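Local coordinates for protein aspartate--tRNA(Asp/Asn) ligase (Thermus thermophilus, PDB 1N9W) that attaches L-aspartate to both tRNA(Asp) and tRNA(Asn), first activating the amino acid with ATP and then transferring it to the tRNA acceptor end, at residues L34-R37 with V42-V45; R136-R141 with L238-E243; S320-Y325 with T334-L339; G393-T398 with R408-F413. All coordinates share one frame; numbering follows the deposited sequence.

Interaction 1. Residues L34-R37 with V42-V45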
loop_
_atom_site.group_PDB
_atom_site.type_symbol
_atom_site.label_atom_id
_atom_site.label_comp_id
_atom_site.label_asym_id
_atom_site.label_seq_id
_atom_site.Cartn_x
_atom_site.Cartn_y
_atom_site.Cartn_z
ATOM N N LEU B 34 25.290 3.222 28.937
ATOM C CA LEU B 34 24.007 3.542 28.334
ATOM C C LEU B 34 23.747 2.517 27.263
ATOM O O LEU B 34 24.674 1.940 26.694
ATOM C CB LEU B 34 24.040 4.928 27.692
ATOM C CG LEU B 34 24.496 6.091 28.570
ATOM C CD1 LEU B 34 24.573 7.338 27.715
ATOM C CD2 LEU B 34 23.538 6.281 29.737
ATOM N N LEU B 35 22.482 2.271 27.000
ATOM C CA LEU B 35 22.115 1.346 25.957
ATOM C C LEU B 35 21.300 2.237 25.031
ATOM O O LEU B 35 20.269 2.762 25.443
ATOM C CB LEU B 35 21.245 0.229 26.521
ATOM C CG LEU B 35 21.253 -0.991 25.624
ATOM C CD1 LEU B 35 22.567 -1.744 25.816
ATOM C CD2 LEU B 35 20.060 -1.888 25.947
ATOM N N LEU B 36 21.780 2.449 23.809
ATOM C CA LEU B 36 21.077 3.299 22.852
ATOM C C LEU B 36 20.436 2.427 21.802
ATOM O O LEU B 36 21.077 1.507 21.295
ATOM C CB LEU B 36 22.051 4.274 22.166
ATOM C CG LEU B 36 21.476 5.262 21.136
ATOM C CD1 LEU B 36 22.352 6.529 21.061
ATOM C CD2 LEU B 36 21.366 4.601 19.762
ATOM N N ARG B 37 19.174 2.673 21.473
ATOM C CA ARG B 37 18.593 1.854 20.419
ATOM C C ARG B 37 18.014 2.678 19.291
ATOM O O ARG B 37 17.340 3.684 19.516
ATOM C CB ARG B 37 17.515 0.909 20.953
ATOM C CG ARG B 37 16.255 1.589 21.309
ATOM C CD ARG B 37 14.977 0.762 21.169
ATOM N NE ARG B 37 13.973 1.829 21.258
ATOM C CZ ARG B 37 13.486 2.317 22.394
ATOM N NH1 ARG B 37 13.837 1.801 23.572
ATOM N NH2 ARG B 37 12.792 3.438 22.352
ATOM N N VAL B 42 20.173 -2.213 19.281
ATOM C CA VAL B 42 20.697 -1.545 20.468
ATOM C C VAL B 42 22.216 -1.642 20.555
ATOM O O VAL B 42 22.820 -2.635 20.147
ATOM C CB VAL B 42 20.104 -2.123 21.794
ATOM C CG1 VAL B 42 18.579 -2.020 21.783
ATOM C CG2 VAL B 42 20.539 -3.576 21.982
ATOM N N VAL B 43 22.822 -0.592 21.084
ATOM C CA VAL B 43 24.260 -0.561 21.251
ATOM C C VAL B 43 24.633 0.056 22.601
ATOM O O VAL B 43 23.982 0.997 23.078
ATOM C CB VAL B 43 24.952 0.235 20.112
ATOM C CG1 VAL B 43 24.561 1.722 20.172
ATOM C CG2 VAL B 43 26.456 0.071 20.215
ATOM N N GLN B 44 25.674 -0.495 23.221
ATOM C CA GLN B 44 26.158 -0.002 24.498
ATOM C C GLN B 44 26.994 1.239 24.216
ATOM O O GLN B 44 27.790 1.276 23.271
ATOM C CB GLN B 44 27.030 -1.064 25.210
ATOM C CG GLN B 44 27.517 -0.636 26.615
ATOM C CD GLN B 44 28.220 -1.745 27.405
ATOM O OE1 GLN B 44 29.439 -1.958 27.283
ATOM N NE2 GLN B 44 27.446 -2.459 28.227
ATOM N N VAL B 45 26.786 2.273 25.017
ATOM C CA VAL B 45 27.529 3.514 24.858
ATOM C C VAL B 45 28.180 3.719 26.205
ATOM O O VAL B 45 27.541 3.538 27.242
ATOM C CB VAL B 45 26.590 4.702 24.516
ATOM C CG1 VAL B 45 27.342 6.017 24.602
ATOM C CG2 VAL B 45 26.039 4.527 23.110
#
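Leu34 and Leu36 each exchange two backbone hydrogen bonds with their partners across the strands, Val45 and Val43. The bond from Leu36 N to Val43 O (2.7 Å) is nearly straight at 170°, and the return bond runs from Val43 N to Leu36 O. The non-hydrogen-bonded pair Leu35–Gln44 lies between them and Arg37–Val42 follows Leu36–Val43; here CA-H groups approach carbonyls instead: Gln44 CA sits 3.3 Å from Leu34 O. Leu36 CB lies 4.1 Å from Val45 CG2, a diagonal contact on the face shared by Leu34, Leu36, Val43 and Val45. On the other face, Leu35 crosses Val42 at a slant, its CG 4.2 Å from Val42 CB. Val42 CG1 stands anti to its own carbonyl carbon (chi1 -57°) and presses on Arg37 CB at 3.2 Å, a tight spot. The two segments form an antiparallel beta hairpin within the OB-fold domain, the anticodon-binding module of the aspartyl-, asparaginyl- and lysyl-tRNA synthetases; Gln44 interacts with tRNA, and its side chain lies near those of Glu76 and Asn68, which do so too. Beyond CB, Arg37 leaves the hairpin, its guanidinium forming a salt bridge with Glu56 and a hydrogen bond with His23. Strand 15-28 pairs with Leu35 and Arg37 through backbone hydrogen bonds, while Val61 of strand 58-67 packs against Leu36 and Val45.

Interaction 2. Residues R136-R141 with L238-E243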
loop_
_atom_site.group_PDB
_atom_site.type_symbol
_atom_site.label_atom_id
_atom_site.label_comp_id
_atom_site.label_asym_id
_atom_site.label_seq_id
_atom_site.Cartn_x
_atom_site.Cartn_y
_atom_site.Cartn_z
ATOM N N ARG B 136 2.841 -6.987 -2.985
ATOM C CA ARG B 136 2.713 -6.064 -4.109
ATOM C C ARG B 136 3.736 -6.300 -5.231
ATOM O O ARG B 136 3.415 -6.132 -6.409
ATOM C CB ARG B 136 2.825 -4.612 -3.624
ATOM C CG ARG B 136 1.796 -4.195 -2.575
ATOM C CD ARG B 136 1.522 -2.685 -2.666
ATOM N NE ARG B 136 0.760 -2.144 -1.533
ATOM C CZ ARG B 136 1.287 -1.827 -0.355
ATOM N NH1 ARG B 136 2.590 -1.989 -0.143
ATOM N NH2 ARG B 136 0.511 -1.347 0.616
ATOM N N ARG B 137 4.958 -6.678 -4.864
ATOM C CA ARG B 137 6.006 -6.922 -5.848
ATOM C C ARG B 137 5.637 -8.111 -6.732
ATOM O O ARG B 137 5.612 -7.989 -7.955
ATOM C CB ARG B 137 7.350 -7.206 -5.157
ATOM C CG ARG B 137 8.578 -7.034 -6.062
ATOM C CD ARG B 137 9.832 -7.760 -5.549
ATOM N NE ARG B 137 10.383 -7.264 -4.282
ATOM C CZ ARG B 137 10.844 -6.030 -4.073
ATOM N NH1 ARG B 137 10.820 -5.133 -5.047
ATOM N NH2 ARG B 137 11.359 -5.699 -2.895
ATOM N N TYR B 138 5.344 -9.253 -6.117
ATOM C CA TYR B 138 5.000 -10.439 -6.892
ATOM C C TYR B 138 3.861 -10.165 -7.860
ATOM O O TYR B 138 3.961 -10.481 -9.039
ATOM C CB TYR B 138 4.606 -11.611 -5.981
ATOM C CG TYR B 138 4.143 -12.817 -6.776
ATOM C CD1 TYR B 138 5.060 -13.646 -7.430
ATOM C CD2 TYR B 138 2.780 -13.066 -6.962
ATOM C CE1 TYR B 138 4.629 -14.683 -8.264
ATOM C CE2 TYR B 138 2.339 -14.095 -7.791
ATOM C CZ TYR B 138 3.273 -14.899 -8.439
ATOM O OH TYR B 138 2.848 -15.895 -9.280
ATOM N N LEU B 139 2.782 -9.570 -7.363
ATOM C CA LEU B 139 1.637 -9.274 -8.214
ATOM C C LEU B 139 1.953 -8.224 -9.287
ATOM O O LEU B 139 1.509 -8.359 -10.432
ATOM C CB LEU B 139 0.440 -8.844 -7.354
ATOM C CG LEU B 139 -0.101 -9.952 -6.419
ATOM C CD1 LEU B 139 -1.088 -9.357 -5.418
ATOM C CD2 LEU B 139 -0.768 -11.073 -7.247
ATOM N N ASP B 140 2.708 -7.181 -8.937
ATOM C CA ASP B 140 3.078 -6.157 -9.928
ATOM C C ASP B 140 3.855 -6.811 -11.077
ATOM O O ASP B 140 3.654 -6.465 -12.234
ATOM C CB ASP B 140 3.967 -5.055 -9.315
ATOM C CG ASP B 140 3.181 -4.026 -8.497
ATOM O OD1 ASP B 140 1.936 -3.939 -8.646
ATOM O OD2 ASP B 140 3.827 -3.285 -7.714
ATOM N N ARG B 141 4.753 -7.740 -10.749
ATOM C CA ARG B 141 5.535 -8.416 -11.777
ATOM C C ARG B 141 4.671 -9.311 -12.677
ATOM O O ARG B 141 5.084 -9.651 -13.786
ATOM C CB ARG B 141 6.664 -9.230 -11.144
ATOM C CG ARG B 141 7.656 -9.810 -12.147
ATOM C CD ARG B 141 8.972 -10.148 -11.465
ATOM N NE ARG B 141 8.714 -10.904 -10.247
ATOM C CZ ARG B 141 9.185 -10.589 -9.044
ATOM N NH1 ARG B 141 9.961 -9.524 -8.875
ATOM N NH2 ARG B 141 8.857 -11.337 -8.001
ATOM N N LEU B 238 2.657 -16.276 -1.739
ATOM C CA LEU B 238 3.133 -16.501 -0.378
ATOM C C LEU B 238 4.627 -16.744 -0.310
ATOM O O LEU B 238 5.305 -16.236 0.589
ATOM C CB LEU B 238 2.412 -17.691 0.249
ATOM C CG LEU B 238 0.987 -17.414 0.720
ATOM C CD1 LEU B 238 0.231 -18.719 0.851
ATOM C CD2 LEU B 238 1.031 -16.655 2.035
ATOM N N ALA B 239 5.143 -17.528 -1.250
ATOM C CA ALA B 239 6.573 -17.834 -1.279
ATOM C C ALA B 239 7.361 -16.540 -1.391
ATOM O O ALA B 239 8.382 -16.360 -0.728
ATOM C CB ALA B 239 6.890 -18.755 -2.470
ATOM N N GLU B 240 6.882 -15.640 -2.239
ATOM C CA GLU B 240 7.538 -14.350 -2.425
ATOM C C GLU B 240 7.471 -13.539 -1.125
ATOM O O GLU B 240 8.484 -13.033 -0.650
ATOM C CB GLU B 240 6.848 -13.584 -3.554
ATOM C CG GLU B 240 7.409 -12.193 -3.825
ATOM C CD GLU B 240 8.230 -12.137 -5.091
ATOM O OE1 GLU B 240 8.014 -12.998 -5.976
ATOM O OE2 GLU B 240 9.084 -11.224 -5.218
ATOM N N MET B 241 6.272 -13.432 -0.559
ATOM C CA MET B 241 6.058 -12.679 0.672
ATOM C C MET B 241 7.042 -13.104 1.775
ATOM O O MET B 241 7.727 -12.262 2.362
ATOM C CB MET B 241 4.597 -12.835 1.117
ATOM C CG MET B 241 3.599 -12.148 0.182
ATOM S SD MET B 241 1.885 -12.707 0.443
ATOM C CE MET B 241 1.566 -11.876 1.904
ATOM N N LEU B 242 7.124 -14.407 2.037
ATOM C CA LEU B 242 8.032 -14.948 3.047
ATOM C C LEU B 242 9.496 -14.669 2.722
ATOM O O LEU B 242 10.307 -14.410 3.616
ATOM C CB LEU B 242 7.812 -16.458 3.179
ATOM C CG LEU B 242 6.682 -16.886 4.131
ATOM C CD1 LEU B 242 5.402 -16.120 3.822
ATOM C CD2 LEU B 242 6.454 -18.386 3.996
ATOM N N GLU B 243 9.824 -14.720 1.438
ATOM C CA GLU B 243 11.190 -14.473 0.977
ATOM C C GLU B 243 11.597 -13.027 1.280
ATOM O O GLU B 243 12.720 -12.763 1.701
ATOM C CB GLU B 243 11.267 -14.723 -0.527
ATOM C CG GLU B 243 12.675 -14.891 -1.053
ATOM C CD GLU B 243 13.297 -16.180 -0.575
ATOM O OE1 GLU B 243 12.602 -17.225 -0.619
ATOM O OE2 GLU B 243 14.479 -16.164 -0.161
#
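Glu240 reaches from helix 227-248 across to Tyr138 and Arg141 on helix 119-141, in a helix–helix contact of the class II catalytic domain. The two short segments run at 136° to each other, with their axes 9.1 Å apart at closest approach, and almost all of the meeting falls on this one glutamate. Its close-packed part is the aliphatic stem: Glu240 CG rests 3.6 Å from Tyr138 CB. Tyr138 CG is anti to the backbone N (chi1 176°), which carries the phenol away from Glu240 toward Leu233, Ala236 and Leu237 of helix 227-248. Only the near edge of the ring meets the carboxylate, Tyr138 CD1 lying 3.4 Å from Glu240 OE1, with the two planes 46° apart.

Farther out the contact becomes polar and looser, carried by the exposed side chains of Arg137 and Arg141. Arg137 crosses Glu240 at about a right angle; its CD lies 3.6 Å from Glu240 OE2, but its NE is 4.3 Å from that oxygen, too far for a salt bridge. The end of Arg137 forms instead a long, weak ion pair with Glu244. Elsewhere on helix 119-141, Arg136 makes salt bridges with Glu146 and with Glu146 of the second subunit, and Asp140 pairs with Arg133 of that subunit, placing this helix at the dimer interface. A single nitrogen closes the bridge between the helices: Arg141 NH2 stands 2.8 Å from Glu240 OE1 in a salt bridge and donates a hydrogen bond to the syn side of Glu240 OE2.

Interaction 3. Residues S320-Y325 with T334-L339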
loop_
_atom_site.group_PDB
_atom_site.type_symbol
_atom_site.label_atom_id
_atom_site.label_comp_id
_atom_site.label_asym_id
_atom_site.label_seq_id
_atom_site.Cartn_x
_atom_site.Cartn_y
_atom_site.Cartn_z
ATOM N N SER B 320 -24.414 -23.907 0.409
ATOM C CA SER B 320 -25.110 -23.263 1.525
ATOM C C SER B 320 -24.179 -22.478 2.449
ATOM O O SER B 320 -24.627 -21.609 3.196
ATOM C CB SER B 320 -25.870 -24.313 2.343
ATOM O OG SER B 320 -24.993 -25.300 2.854
ATOM N N VAL B 321 -22.885 -22.783 2.386
ATOM C CA VAL B 321 -21.891 -22.116 3.222
ATOM C C VAL B 321 -21.290 -20.870 2.566
ATOM O O VAL B 321 -20.996 -19.886 3.243
ATOM C CB VAL B 321 -20.737 -23.079 3.579
ATOM C CG1 VAL B 321 -19.747 -22.390 4.502
ATOM C CG2 VAL B 321 -21.291 -24.333 4.228
ATOM N N ARG B 322 -21.112 -20.920 1.249
ATOM C CA ARG B 322 -20.540 -19.803 0.503
ATOM C C ARG B 322 -21.606 -18.870 -0.066
ATOM O O ARG B 322 -22.734 -19.288 -0.334
ATOM C CB ARG B 322 -19.671 -20.327 -0.639
ATOM C CG ARG B 322 -18.499 -21.183 -0.197
ATOM C CD ARG B 322 -17.683 -20.497 0.885
ATOM N NE ARG B 322 -16.287 -20.914 0.833
ATOM C CZ ARG B 322 -15.433 -20.807 1.843
ATOM N NH1 ARG B 322 -15.828 -20.300 3.004
ATOM N NH2 ARG B 322 -14.180 -21.212 1.688
ATOM N N PRO B 323 -21.257 -17.585 -0.256
ATOM C CA PRO B 323 -22.182 -16.585 -0.798
ATOM C C PRO B 323 -22.805 -17.014 -2.128
ATOM O O PRO B 323 -22.381 -17.994 -2.737
ATOM C CB PRO B 323 -21.298 -15.350 -0.944
ATOM C CG PRO B 323 -20.348 -15.498 0.196
ATOM C CD PRO B 323 -19.976 -16.957 0.115
ATOM N N PHE B 324 -23.807 -16.267 -2.575
ATOM C CA PHE B 324 -24.498 -16.583 -3.817
ATOM C C PHE B 324 -23.656 -16.323 -5.059
ATOM O O PHE B 324 -23.992 -16.793 -6.146
ATOM C CB PHE B 324 -25.789 -15.774 -3.911
ATOM C CG PHE B 324 -25.581 -14.336 -4.283
ATOM C CD1 PHE B 324 -25.532 -13.952 -5.619
ATOM C CD2 PHE B 324 -25.376 -13.378 -3.300
ATOM C CE1 PHE B 324 -25.310 -12.626 -5.968
ATOM C CE2 PHE B 324 -25.153 -12.050 -3.639
ATOM C CZ PHE B 324 -25.106 -11.677 -4.976
ATOM N N TYR B 325 -22.571 -15.566 -4.907
ATOM C CA TYR B 325 -21.706 -15.259 -6.048
ATOM C C TYR B 325 -20.610 -16.295 -6.267
ATOM O O TYR B 325 -19.826 -16.187 -7.210
ATOM C CB TYR B 325 -21.093 -13.859 -5.900
ATOM C CG TYR B 325 -20.414 -13.572 -4.574
ATOM C CD1 TYR B 325 -19.320 -14.324 -4.144
ATOM C CD2 TYR B 325 -20.858 -12.529 -3.759
ATOM C CE1 TYR B 325 -18.684 -14.044 -2.936
ATOM C CE2 TYR B 325 -20.230 -12.240 -2.552
ATOM C CZ TYR B 325 -19.145 -13.003 -2.146
ATOM O OH TYR B 325 -18.526 -12.723 -0.952
ATOM N N THR B 334 -18.875 -25.935 -4.425
ATOM C CA THR B 334 -18.556 -24.684 -5.106
ATOM C C THR B 334 -17.058 -24.639 -5.374
ATOM O O THR B 334 -16.291 -25.390 -4.774
ATOM C CB THR B 334 -18.930 -23.456 -4.247
ATOM O OG1 THR B 334 -18.415 -23.622 -2.923
ATOM C CG2 THR B 334 -20.434 -23.282 -4.186
ATOM N N ARG B 335 -16.646 -23.760 -6.282
ATOM C CA ARG B 335 -15.236 -23.614 -6.616
ATOM C C ARG B 335 -14.569 -22.633 -5.658
ATOM O O ARG B 335 -13.891 -21.694 -6.078
ATOM C CB ARG B 335 -15.082 -23.120 -8.050
ATOM C CG ARG B 335 -15.555 -24.110 -9.086
ATOM C CD ARG B 335 -15.319 -23.575 -10.481
ATOM N NE ARG B 335 -15.720 -24.538 -11.498
ATOM C CZ ARG B 335 -15.603 -24.335 -12.803
ATOM N NH1 ARG B 335 -15.093 -23.196 -13.255
ATOM N NH2 ARG B 335 -15.994 -25.271 -13.657
ATOM N N SER B 336 -14.776 -22.862 -4.367
ATOM C CA SER B 336 -14.212 -22.020 -3.327
ATOM C C SER B 336 -13.153 -22.790 -2.543
ATOM O O SER B 336 -13.064 -24.016 -2.647
ATOM C CB SER B 336 -15.318 -21.553 -2.379
ATOM O OG SER B 336 -15.978 -22.663 -1.796
ATOM N N PHE B 337 -12.352 -22.063 -1.766
ATOM C CA PHE B 337 -11.298 -22.669 -0.959
ATOM C C PHE B 337 -10.873 -21.755 0.194
ATOM O O PHE B 337 -11.045 -20.538 0.135
ATOM C CB PHE B 337 -10.079 -23.005 -1.838
ATOM C CG PHE B 337 -9.393 -21.797 -2.434
ATOM C CD1 PHE B 337 -8.538 -21.010 -1.667
ATOM C CD2 PHE B 337 -9.628 -21.433 -3.756
ATOM C CE1 PHE B 337 -7.926 -19.876 -2.207
ATOM C CE2 PHE B 337 -9.020 -20.301 -4.306
ATOM C CZ PHE B 337 -8.171 -19.523 -3.527
ATOM N N ASP B 338 -10.325 -22.363 1.241
ATOM C CA ASP B 338 -9.847 -21.650 2.414
ATOM C C ASP B 338 -8.450 -22.148 2.686
ATOM O O ASP B 338 -8.187 -23.341 2.555
ATOM C CB ASP B 338 -10.731 -21.952 3.624
ATOM C CG ASP B 338 -11.857 -20.965 3.783
ATOM O OD1 ASP B 338 -12.200 -20.288 2.793
ATOM O OD2 ASP B 338 -12.406 -20.866 4.903
ATOM N N LEU B 339 -7.546 -21.244 3.049
ATOM C CA LEU B 339 -6.178 -21.659 3.341
ATOM C C LEU B 339 -5.974 -21.684 4.848
ATOM O O LEU B 339 -6.263 -20.708 5.539
ATOM C CB LEU B 339 -5.169 -20.706 2.698
ATOM C CG LEU B 339 -3.706 -20.937 3.089
ATOM C CD1 LEU B 339 -3.285 -22.356 2.719
ATOM C CD2 LEU B 339 -2.821 -19.915 2.394
#
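Beside the predicted aspartate and ATP sites of the class II catalytic domain, a loop arginine fastens onto strand 336-341 of the central antiparallel sheet. Arg322, with its chain bent at chi2 (-51°), lies along Thr334, Ser336 and Asp338, alternate residues whose side chains face the loop. Arg322 NE donates to Ser336 OG at 3.2 Å, with the hydroxyl close to the guanidinium plane. Ser336 OG in turn donates to Thr334 OG1 (2.9 Å), which is also hydrogen-bonded to the Tyr317 carbonyl. Farther along, a salt bridge runs from Arg322 NH2 to Asp338 OD1, the carboxylate turned 43° from the guanidinium plane; Tyr317 adds a cation-pi contact. With Arg322 cut back to alanine, the Asp338 carboxylate is likely to lose its cationic mate, and the loop its tie to the strand. Asp338 OD1 also accepts from Ser348 OG, of a predicted aspartate-binding residue, so Arg322 probably acts as a second-shell group that positions it through Asp338. Glu345, predicted to bind ATP, also touches Asp338. Nearer the start of the arginine chain, Arg322 CG sits 3.3 Å from Ser336 OG and 3.7 Å from Thr334 OG1.

Interaction 4. Residues G393-T398 with R408-F413; sequences GAERLT and RYARAF
The glycine-led start of helix 394-402, where Gly393 holds the N-cap position and residues 393 to 396 are predicted to bind ATP, belongs to the class II motif 3 region and meets residues 408-413 near the C-terminus. Glu395 carries most of the contact. Its CG, anti to the carbonyl carbon, passes 3.5 Å from Ala410 O, and a bend at chi2 then swings the carboxylate toward Arg411. Arg411 NH1 donates to Glu395 OE2 at 2.7 Å, forming a salt bridge on the syn side of that oxygen. The bond is far from straight, at 131° about the hydrogen, and although the carboxylate and guanidinium planes are only 10° apart, OE2 lies 33° out of the guanidinium plane. Arg411 CD also comes within 3.0 Å of Glu395 OE2. The other carboxylate oxygen accepts from the backbone N of Leu215, while Arg411 NH2 has a second anionic partner in Glu213. A glutamine in place of Glu395 would probably deprive Arg411 of one of its two anionic mates and weaken the hold on the C-terminal segment.

One helical turn on, Thr398 CG2 packs against Ala410 CB at 3.8 Å, while Thr398 OG1 turns back to Ala394 O, 3.1 Å away. Around this junction, Gln128 of helix 119-141 touches both Glu395 and Thr398, and Leu131 touches Thr398; strand 215-222 borders Ala394 and Arg411, and strand 344-351 packs against Arg396 and Leu397; Phe413 reaches Tyr182 of the second subunit.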
loop_
_atom_site.group_PDB
_atom_site.type_symbol
_atom_site.label_atom_id
_atom_site.label_comp_id
_atom_site.label_asym_id
_atom_site.label_seq_id
_atom_site.Cartn_x
_atom_site.Cartn_y
_atom_site.Cartn_z
ATOM N N GLY B 393 -5.595 -12.547 5.374
ATOM C CA GLY B 393 -5.641 -11.842 6.643
ATOM C C GLY B 393 -4.215 -11.534 7.035
ATOM O O GLY B 393 -3.535 -12.370 7.631
ATOM N N ALA B 394 -3.761 -10.332 6.686
ATOM C CA ALA B 394 -2.396 -9.907 6.973
ATOM C C ALA B 394 -1.936 -10.193 8.402
ATOM O O ALA B 394 -0.912 -10.840 8.598
ATOM C CB ALA B 394 -2.241 -8.410 6.652
ATOM N N GLU B 395 -2.683 -9.723 9.398
ATOM C CA GLU B 395 -2.283 -9.948 10.780
ATOM C C GLU B 395 -2.221 -11.408 11.205
ATOM O O GLU B 395 -1.324 -11.791 11.953
ATOM C CB GLU B 395 -3.193 -9.198 11.751
ATOM C CG GLU B 395 -2.936 -7.710 11.827
ATOM C CD GLU B 395 -3.775 -6.936 10.851
ATOM O OE1 GLU B 395 -3.738 -7.271 9.645
ATOM O OE2 GLU B 395 -4.482 -6.003 11.282
ATOM N N ARG B 396 -3.169 -12.220 10.751
ATOM C CA ARG B 396 -3.177 -13.637 11.124
ATOM C C ARG B 396 -1.953 -14.337 10.574
ATOM O O ARG B 396 -1.321 -15.141 11.260
ATOM C CB ARG B 396 -4.421 -14.332 10.588
ATOM C CG ARG B 396 -5.661 -14.006 11.352
ATOM C CD ARG B 396 -6.828 -14.777 10.801
ATOM N NE ARG B 396 -7.992 -14.598 11.656
ATOM C CZ ARG B 396 -9.189 -15.122 11.420
ATOM N NH1 ARG B 396 -9.401 -15.872 10.344
ATOM N NH2 ARG B 396 -10.177 -14.888 12.270
ATOM N N LEU B 397 -1.635 -14.036 9.322
ATOM C CA LEU B 397 -0.475 -14.630 8.694
ATOM C C LEU B 397 0.754 -14.280 9.520
ATOM O O LEU B 397 1.531 -15.153 9.901
ATOM C CB LEU B 397 -0.318 -14.089 7.275
ATOM C CG LEU B 397 0.957 -14.461 6.516
ATOM C CD1 LEU B 397 1.151 -15.976 6.500
ATOM C CD2 LEU B 397 0.840 -13.910 5.113
ATOM N N THR B 398 0.903 -12.991 9.808
ATOM C CA THR B 398 2.036 -12.480 10.578
ATOM C C THR B 398 2.084 -13.113 11.958
ATOM O O THR B 398 3.147 -13.498 12.442
ATOM C CB THR B 398 1.944 -10.940 10.753
ATOM O OG1 THR B 398 2.045 -10.304 9.473
ATOM C CG2 THR B 398 3.053 -10.429 11.657
ATOM N N ARG B 408 -3.538 -9.341 18.056
ATOM C CA ARG B 408 -3.316 -7.937 18.406
ATOM C C ARG B 408 -1.836 -7.558 18.384
ATOM O O ARG B 408 -1.494 -6.378 18.293
ATOM C CB ARG B 408 -3.911 -7.637 19.787
ATOM C CG ARG B 408 -5.334 -8.158 19.971
ATOM C CD ARG B 408 -6.022 -7.562 21.198
ATOM N NE ARG B 408 -6.428 -6.173 20.976
ATOM C CZ ARG B 408 -7.092 -5.430 21.860
ATOM N NH1 ARG B 408 -7.430 -5.940 23.038
ATOM N NH2 ARG B 408 -7.423 -4.176 21.566
ATOM N N TYR B 409 -0.970 -8.568 18.468
ATOM C CA TYR B 409 0.478 -8.373 18.455
ATOM C C TYR B 409 1.025 -8.037 17.070
ATOM O O TYR B 409 2.208 -7.732 16.925
ATOM C CB TYR B 409 1.189 -9.625 18.981
ATOM C CG TYR B 409 1.171 -9.768 20.486
ATOM C CD1 TYR B 409 -0.033 -9.787 21.190
ATOM C CD2 TYR B 409 2.360 -9.864 21.211
ATOM C CE1 TYR B 409 -0.056 -9.893 22.577
ATOM C CE2 TYR B 409 2.349 -9.970 22.602
ATOM C CZ TYR B 409 1.137 -9.982 23.278
ATOM O OH TYR B 409 1.105 -10.068 24.652
ATOM N N ALA B 410 0.169 -8.101 16.056
ATOM C CA ALA B 410 0.577 -7.804 14.686
ATOM C C ALA B 410 -0.120 -6.540 14.211
ATOM O O ALA B 410 -0.057 -6.182 13.035
ATOM C CB ALA B 410 0.219 -8.967 13.776
ATOM N N ARG B 411 -0.781 -5.869 15.145
ATOM C CA ARG B 411 -1.524 -4.647 14.871
ATOM C C ARG B 411 -0.866 -3.520 15.681
ATOM O O ARG B 411 -0.543 -3.707 16.857
ATOM C CB ARG B 411 -2.979 -4.860 15.309
ATOM C CG ARG B 411 -3.977 -3.799 14.883
ATOM C CD ARG B 411 -4.308 -3.892 13.403
ATOM N NE ARG B 411 -5.425 -3.015 13.042
ATOM C CZ ARG B 411 -5.876 -2.838 11.803
ATOM N NH1 ARG B 411 -5.310 -3.475 10.786
ATOM N NH2 ARG B 411 -6.898 -2.023 11.580
ATOM N N ALA B 412 -0.656 -2.365 15.049
ATOM C CA ALA B 412 -0.027 -1.230 15.724
ATOM C C ALA B 412 -0.881 -0.719 16.880
ATOM O O ALA B 412 -0.416 -0.618 18.016
ATOM C CB ALA B 412 0.230 -0.100 14.730
ATOM N N PHE B 413 -2.132 -0.394 16.586
ATOM C CA PHE B 413 -3.035 0.108 17.612
ATOM C C PHE B 413 -4.362 -0.656 17.598
ATOM O O PHE B 413 -5.352 -0.188 17.029
ATOM C CB PHE B 413 -3.303 1.598 17.399
ATOM C CG PHE B 413 -2.063 2.411 17.118
ATOM C CD1 PHE B 413 -1.634 2.624 15.808
ATOM C CD2 PHE B 413 -1.336 2.978 18.161
ATOM C CE1 PHE B 413 -0.506 3.389 15.541
ATOM C CE2 PHE B 413 -0.204 3.744 17.906
ATOM C CZ PHE B 413 0.211 3.953 16.593
#

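In the fold
Interactions 2, 3 and 4 share the catalytic domain, while interaction 1 stands apart in the anticodon-binding OB fold, its centre 53 Å from that of interaction 3, on the far side of the chain's centre. Helix 227-248 links the catalytic contacts: Leu238 CD1 packs on Leu339 CD2 at 3.6 Å, joining interactions 2 and 3, and Met241 CE meets Leu397 CD2 at 3.9 Å, joining interactions 2 and 4. Interactions 3 and 4 do not touch, their nearest atoms about 7 Å apart, but interaction 4 holds part of the predicted ATP site and interaction 3 lies beside it: the Glu345 side chain touches Asp338 and its backbone O accepts from Arg396 NH1. Interactions 2 and 4 also reach the second subunit.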